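Local coordinates for protein malate oxidoreductase (Thermotoga maritima, PDB 1VL6) that probably catalyses the NAD-dependent oxidative decarboxylation of malate to pyruvate and carbon dioxide, as malic enzymes do, at residues D167-L180 with A202-V216. Numbering follows the deposited sequence.
Sequences DQQGTAVVVSAAFL and AAGYNIVKFLLDLGV
Ala172 CB lies over one face of the Phe210 ring, off centre toward CD1 and CE1, in a CH-pi contact 3.8 Å from the ring centroid. Val173 CG2 and Ser176 OG meet this ring obliquely; Ser176 OG bonds Ala172 O. Farther along, Leu211 CD2 sits over one face of Phe179, and Val216 CG2 approaches at a slant, 3.7 Å from Phe179 CZ. With CG anti to the backbone N (chi1 167°), the Phe179 ring is turned toward both. Val175 CG2 meets Ile207 CD1, the side chains crossing at about a right angle. Asn206 ND2, in plane at the edge of the Tyr205 ring, gives a nearly straight bond of 3.1 Å to a lone pair of Gln168 OE1, the amide planes 49° apart, and one of 2.7 Å to Ala202 O. Gln168 NE2 bonds Cys148 O. Replacing Asn206 by an alanine is likely to leave Gln168 OE1 and Ala202 O without this donor and the Gln168 amide less firmly oriented. The axes of segments 167-180 and 202-214 come within 7.6 Å, crossing at -49°. Helix 202-214 follows strand 194-198, consistent with a Rossmann-type NAD-binding domain. Helix 346-358 touches Val173, helix 147-158 packs on Gln168, and Val195 of strand 194-198 meets Phe179.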
loop_
_atom_site.group_PDB
_atom_site.type_symbol
_atom_site.label_atom_id
_atom_site.label_comp_id
_atom_site.label_asym_id
_atom_site.label_seq_id
_atom_site.Cartn_x
_atom_site.Cartn_y
_atom_site.Cartn_z
ATOM N N ASP A 167 22.675 -17.888 -5.160
ATOM C CA ASP A 167 23.820 -18.516 -4.525
ATOM C C ASP A 167 24.883 -18.881 -5.520
ATOM O O ASP A 167 26.045 -19.002 -5.167
ATOM C CB ASP A 167 23.369 -19.772 -3.777
ATOM C CG ASP A 167 22.380 -19.436 -2.659
ATOM O OD1 ASP A 167 22.964 -18.890 -1.673
ATOM O OD2 ASP A 167 21.084 -19.576 -2.729
ATOM N N GLN A 168 24.486 -19.043 -6.766
ATOM C CA GLN A 168 25.399 -19.288 -7.850
ATOM C C GLN A 168 25.842 -17.982 -8.457
ATOM O O GLN A 168 27.014 -17.635 -8.360
ATOM C CB GLN A 168 24.717 -20.164 -8.923
ATOM C CG GLN A 168 24.354 -21.602 -8.503
ATOM C CD GLN A 168 24.044 -22.502 -9.710
ATOM O OE1 GLN A 168 24.876 -22.654 -10.599
ATOM N NE2 GLN A 168 22.868 -23.114 -9.717
ATOM N N GLN A 169 24.909 -17.276 -9.102
ATOM C CA GLN A 169 25.265 -16.138 -9.997
ATOM C C GLN A 169 25.466 -14.836 -9.220
ATOM O O GLN A 169 26.359 -14.046 -9.519
ATOM C CB GLN A 169 24.235 -15.952 -11.153
ATOM C CG GLN A 169 24.089 -17.228 -12.016
ATOM C CD GLN A 169 22.821 -17.286 -12.830
ATOM O OE1 GLN A 169 21.734 -17.246 -12.270
ATOM N NE2 GLN A 169 22.952 -17.337 -14.163
ATOM N N GLY A 170 24.649 -14.626 -8.213
ATOM C CA GLY A 170 24.775 -13.454 -7.363
ATOM C C GLY A 170 26.048 -13.483 -6.555
ATOM O O GLY A 170 26.822 -12.524 -6.550
ATOM N N THR A 171 26.306 -14.585 -5.884
ATOM C CA THR A 171 27.517 -14.676 -5.104
ATOM C C THR A 171 28.701 -14.505 -5.980
ATOM O O THR A 171 29.652 -13.844 -5.595
ATOM C CB THR A 171 27.647 -16.011 -4.461
ATOM O OG1 THR A 171 26.506 -16.273 -3.658
ATOM C CG2 THR A 171 28.833 -16.017 -3.467
ATOM N N ALA A 172 28.681 -15.124 -7.159
ATOM C CA ALA A 172 29.820 -14.993 -8.060
ATOM C C ALA A 172 30.020 -13.534 -8.509
ATOM O O ALA A 172 31.128 -13.056 -8.595
ATOM C CB ALA A 172 29.643 -15.901 -9.257
ATOM N N VAL A 173 28.932 -12.820 -8.767
ATOM C CA VAL A 173 29.043 -11.416 -9.201
ATOM C C VAL A 173 29.674 -10.548 -8.113
ATOM O O VAL A 173 30.638 -9.827 -8.367
ATOM C CB VAL A 173 27.689 -10.852 -9.610
ATOM C CG1 VAL A 173 27.717 -9.333 -9.746
ATOM C CG2 VAL A 173 27.281 -11.467 -10.910
ATOM N N VAL A 174 29.159 -10.652 -6.904
ATOM C CA VAL A 174 29.656 -9.831 -5.839
ATOM C C VAL A 174 31.078 -10.232 -5.437
ATOM O O VAL A 174 31.917 -9.372 -5.195
ATOM C CB VAL A 174 28.726 -9.881 -4.631
ATOM C CG1 VAL A 174 29.202 -8.955 -3.565
ATOM C CG2 VAL A 174 27.366 -9.444 -5.033
ATOM N N VAL A 175 31.374 -11.517 -5.389
ATOM C CA VAL A 175 32.740 -11.953 -5.035
ATOM C C VAL A 175 33.730 -11.407 -6.074
ATOM O O VAL A 175 34.781 -10.911 -5.731
ATOM C CB VAL A 175 32.820 -13.454 -5.003
ATOM C CG1 VAL A 175 34.265 -13.943 -4.948
ATOM C CG2 VAL A 175 32.002 -14.031 -3.815
ATOM N N SER A 176 33.345 -11.456 -7.345
ATOM C CA SER A 176 34.163 -10.988 -8.420
ATOM C C SER A 176 34.424 -9.505 -8.308
ATOM O O SER A 176 35.562 -9.067 -8.482
ATOM C CB SER A 176 33.471 -11.269 -9.737
ATOM O OG SER A 176 33.454 -12.663 -9.989
ATOM N N ALA A 177 33.412 -8.697 -8.036
ATOM C CA ALA A 177 33.669 -7.261 -7.900
ATOM C C ALA A 177 34.584 -7.001 -6.723
ATOM O O ALA A 177 35.490 -6.209 -6.811
ATOM C CB ALA A 177 32.392 -6.497 -7.727
ATOM N N ALA A 178 34.332 -7.670 -5.604
ATOM C CA ALA A 178 35.177 -7.511 -4.425
ATOM C C ALA A 178 36.602 -7.886 -4.788
ATOM O O ALA A 178 37.546 -7.213 -4.401
ATOM C CB ALA A 178 34.661 -8.405 -3.294
ATOM N N PHE A 179 36.750 -8.986 -5.525
ATOM C CA PHE A 179 38.080 -9.482 -5.894
ATOM C C PHE A 179 38.811 -8.477 -6.748
ATOM O O PHE A 179 39.952 -8.143 -6.482
ATOM C CB PHE A 179 37.978 -10.769 -6.663
ATOM C CG PHE A 179 39.251 -11.170 -7.333
ATOM C CD1 PHE A 179 40.252 -11.800 -6.632
ATOM C CD2 PHE A 179 39.433 -10.972 -8.676
ATOM C CE1 PHE A 179 41.398 -12.224 -7.258
ATOM C CE2 PHE A 179 40.599 -11.391 -9.298
ATOM C CZ PHE A 179 41.571 -12.014 -8.591
ATOM N N LEU A 180 38.128 -7.961 -7.763
ATOM C CA LEU A 180 38.757 -6.928 -8.627
ATOM C C LEU A 180 39.264 -5.726 -7.866
ATOM O O LEU A 180 40.369 -5.243 -8.125
ATOM C CB LEU A 180 37.816 -6.459 -9.721
ATOM C CG LEU A 180 37.525 -7.561 -10.747
ATOM C CD1 LEU A 180 36.421 -7.137 -11.682
ATOM C CD2 LEU A 180 38.751 -7.942 -11.543
ATOM N N ALA A 202 27.520 -24.426 -4.715
ATOM C CA ALA A 202 26.813 -23.592 -5.678
ATOM C C ALA A 202 27.596 -22.337 -5.981
ATOM O O ALA A 202 27.730 -21.941 -7.155
ATOM C CB ALA A 202 25.468 -23.246 -5.185
ATOM N N ALA A 203 28.149 -21.730 -4.930
ATOM C CA ALA A 203 28.917 -20.528 -5.087
ATOM C C ALA A 203 30.285 -20.820 -5.636
ATOM O O ALA A 203 30.715 -20.142 -6.578
ATOM C CB ALA A 203 29.040 -19.864 -3.770
ATOM N N GLY A 204 30.989 -21.784 -5.021
ATOM C CA GLY A 204 32.398 -22.025 -5.348
ATOM C C GLY A 204 32.665 -22.339 -6.817
ATOM O O GLY A 204 33.526 -21.751 -7.465
ATOM N N TYR A 205 31.875 -23.254 -7.338
ATOM C CA TYR A 205 31.868 -23.624 -8.742
ATOM C C TYR A 205 31.799 -22.373 -9.634
ATOM O O TYR A 205 32.592 -22.226 -10.588
ATOM C CB TYR A 205 30.640 -24.516 -8.998
ATOM C CG TYR A 205 30.455 -24.993 -10.413
ATOM C CD1 TYR A 205 31.149 -26.099 -10.882
ATOM C CD2 TYR A 205 29.580 -24.355 -11.265
ATOM C CE1 TYR A 205 31.006 -26.540 -12.160
ATOM C CE2 TYR A 205 29.407 -24.809 -12.568
ATOM C CZ TYR A 205 30.130 -25.895 -13.004
ATOM O OH TYR A 205 29.982 -26.347 -14.266
ATOM N N ASN A 206 30.863 -21.473 -9.321
ATOM C CA ASN A 206 30.673 -20.315 -10.170
ATOM C C ASN A 206 31.761 -19.272 -9.978
ATOM O O ASN A 206 32.187 -18.607 -10.960
ATOM C CB ASN A 206 29.321 -19.693 -9.963
ATOM C CG ASN A 206 28.218 -20.502 -10.584
ATOM O OD1 ASN A 206 27.891 -20.288 -11.736
ATOM N ND2 ASN A 206 27.589 -21.384 -9.812
ATOM N N ILE A 207 32.212 -19.132 -8.733
ATOM C CA ILE A 207 33.314 -18.205 -8.428
ATOM C C ILE A 207 34.551 -18.616 -9.231
ATOM O O ILE A 207 35.237 -17.784 -9.840
ATOM C CB ILE A 207 33.638 -18.196 -6.924
ATOM C CG1 ILE A 207 32.555 -17.429 -6.153
ATOM C CG2 ILE A 207 34.979 -17.559 -6.679
ATOM C CD1 ILE A 207 32.442 -17.837 -4.680
ATOM N N VAL A 208 34.830 -19.908 -9.261
ATOM C CA VAL A 208 35.978 -20.378 -10.033
ATOM C C VAL A 208 35.845 -19.951 -11.487
ATOM O O VAL A 208 36.769 -19.402 -12.068
ATOM C CB VAL A 208 36.083 -21.896 -9.953
ATOM C CG1 VAL A 208 37.151 -22.441 -10.951
ATOM C CG2 VAL A 208 36.379 -22.311 -8.530
ATOM N N LYS A 209 34.696 -20.212 -12.079
ATOM C CA LYS A 209 34.494 -19.890 -13.489
ATOM C C LYS A 209 34.545 -18.374 -13.793
ATOM O O LYS A 209 35.056 -17.976 -14.818
ATOM C CB LYS A 209 33.161 -20.487 -13.981
ATOM C CG LYS A 209 33.241 -21.964 -14.264
ATOM C CD LYS A 209 31.939 -22.469 -14.788
ATOM C CE LYS A 209 32.031 -23.901 -15.261
ATOM N NZ LYS A 209 30.709 -24.254 -15.798
ATOM N N PHE A 210 34.006 -17.540 -12.913
ATOM C CA PHE A 210 34.102 -16.093 -13.106
ATOM C C PHE A 210 35.525 -15.636 -13.028
ATOM O O PHE A 210 35.918 -14.811 -13.843
ATOM C CB PHE A 210 33.294 -15.293 -12.069
ATOM C CG PHE A 210 31.872 -15.031 -12.457
ATOM C CD1 PHE A 210 30.957 -16.062 -12.540
ATOM C CD2 PHE A 210 31.442 -13.755 -12.736
ATOM C CE1 PHE A 210 29.651 -15.825 -12.897
ATOM C CE2 PHE A 210 30.147 -13.522 -13.068
ATOM C CZ PHE A 210 29.249 -14.556 -13.155
ATOM N N LEU A 211 36.287 -16.127 -12.043
ATOM C CA LEU A 211 37.691 -15.710 -11.937
ATOM C C LEU A 211 38.452 -16.084 -13.201
ATOM O O LEU A 211 39.258 -15.292 -13.715
ATOM C CB LEU A 211 38.379 -16.297 -10.708
ATOM C CG LEU A 211 37.818 -15.846 -9.355
ATOM C CD1 LEU A 211 38.392 -16.696 -8.220
ATOM C CD2 LEU A 211 38.080 -14.391 -9.108
ATOM N N LEU A 212 38.180 -17.272 -13.727
ATOM C CA LEU A 212 38.859 -17.657 -14.957
ATOM C C LEU A 212 38.463 -16.744 -16.087
ATOM O O LEU A 212 39.317 -16.253 -16.733
ATOM C CB LEU A 212 38.630 -19.109 -15.324
ATOM C CG LEU A 212 39.198 -20.135 -14.320
ATOM C CD1 LEU A 212 38.556 -21.532 -14.507
ATOM C CD2 LEU A 212 40.726 -20.238 -14.325
ATOM N N ASP A 213 37.187 -16.497 -16.295
ATOM C CA ASP A 213 36.724 -15.520 -17.282
ATOM C C ASP A 213 37.390 -14.180 -17.137
ATOM O O ASP A 213 37.637 -13.523 -18.134
ATOM C CB ASP A 213 35.267 -15.168 -17.073
ATOM C CG ASP A 213 34.358 -16.015 -17.807
ATOM O OD1 ASP A 213 34.837 -16.936 -18.512
ATOM O OD2 ASP A 213 33.113 -15.826 -17.704
ATOM N N LEU A 214 37.559 -13.729 -15.897
ATOM C CA LEU A 214 38.104 -12.407 -15.645
ATOM C C LEU A 214 39.592 -12.307 -15.980
ATOM O O LEU A 214 40.070 -11.230 -16.331
ATOM C CB LEU A 214 37.814 -11.923 -14.225
ATOM C CG LEU A 214 36.367 -11.430 -14.006
ATOM C CD1 LEU A 214 36.124 -11.168 -12.548
ATOM C CD2 LEU A 214 36.080 -10.193 -14.822
ATOM N N GLY A 215 40.296 -13.431 -15.951
ATOM C CA GLY A 215 41.684 -13.473 -16.366
ATOM C C GLY A 215 42.664 -14.159 -15.438
ATOM O O GLY A 215 43.866 -14.224 -15.749
ATOM N N VAL A 216 42.171 -14.653 -14.302
ATOM C CA VAL A 216 43.006 -15.325 -13.353
ATOM C C VAL A 216 43.465 -16.638 -13.983
ATOM O O VAL A 216 42.679 -17.295 -14.632
ATOM C CB VAL A 216 42.227 -15.564 -12.035
ATOM C CG1 VAL A 216 43.066 -16.260 -11.030
ATOM C CG2 VAL A 216 41.756 -14.271 -11.467
#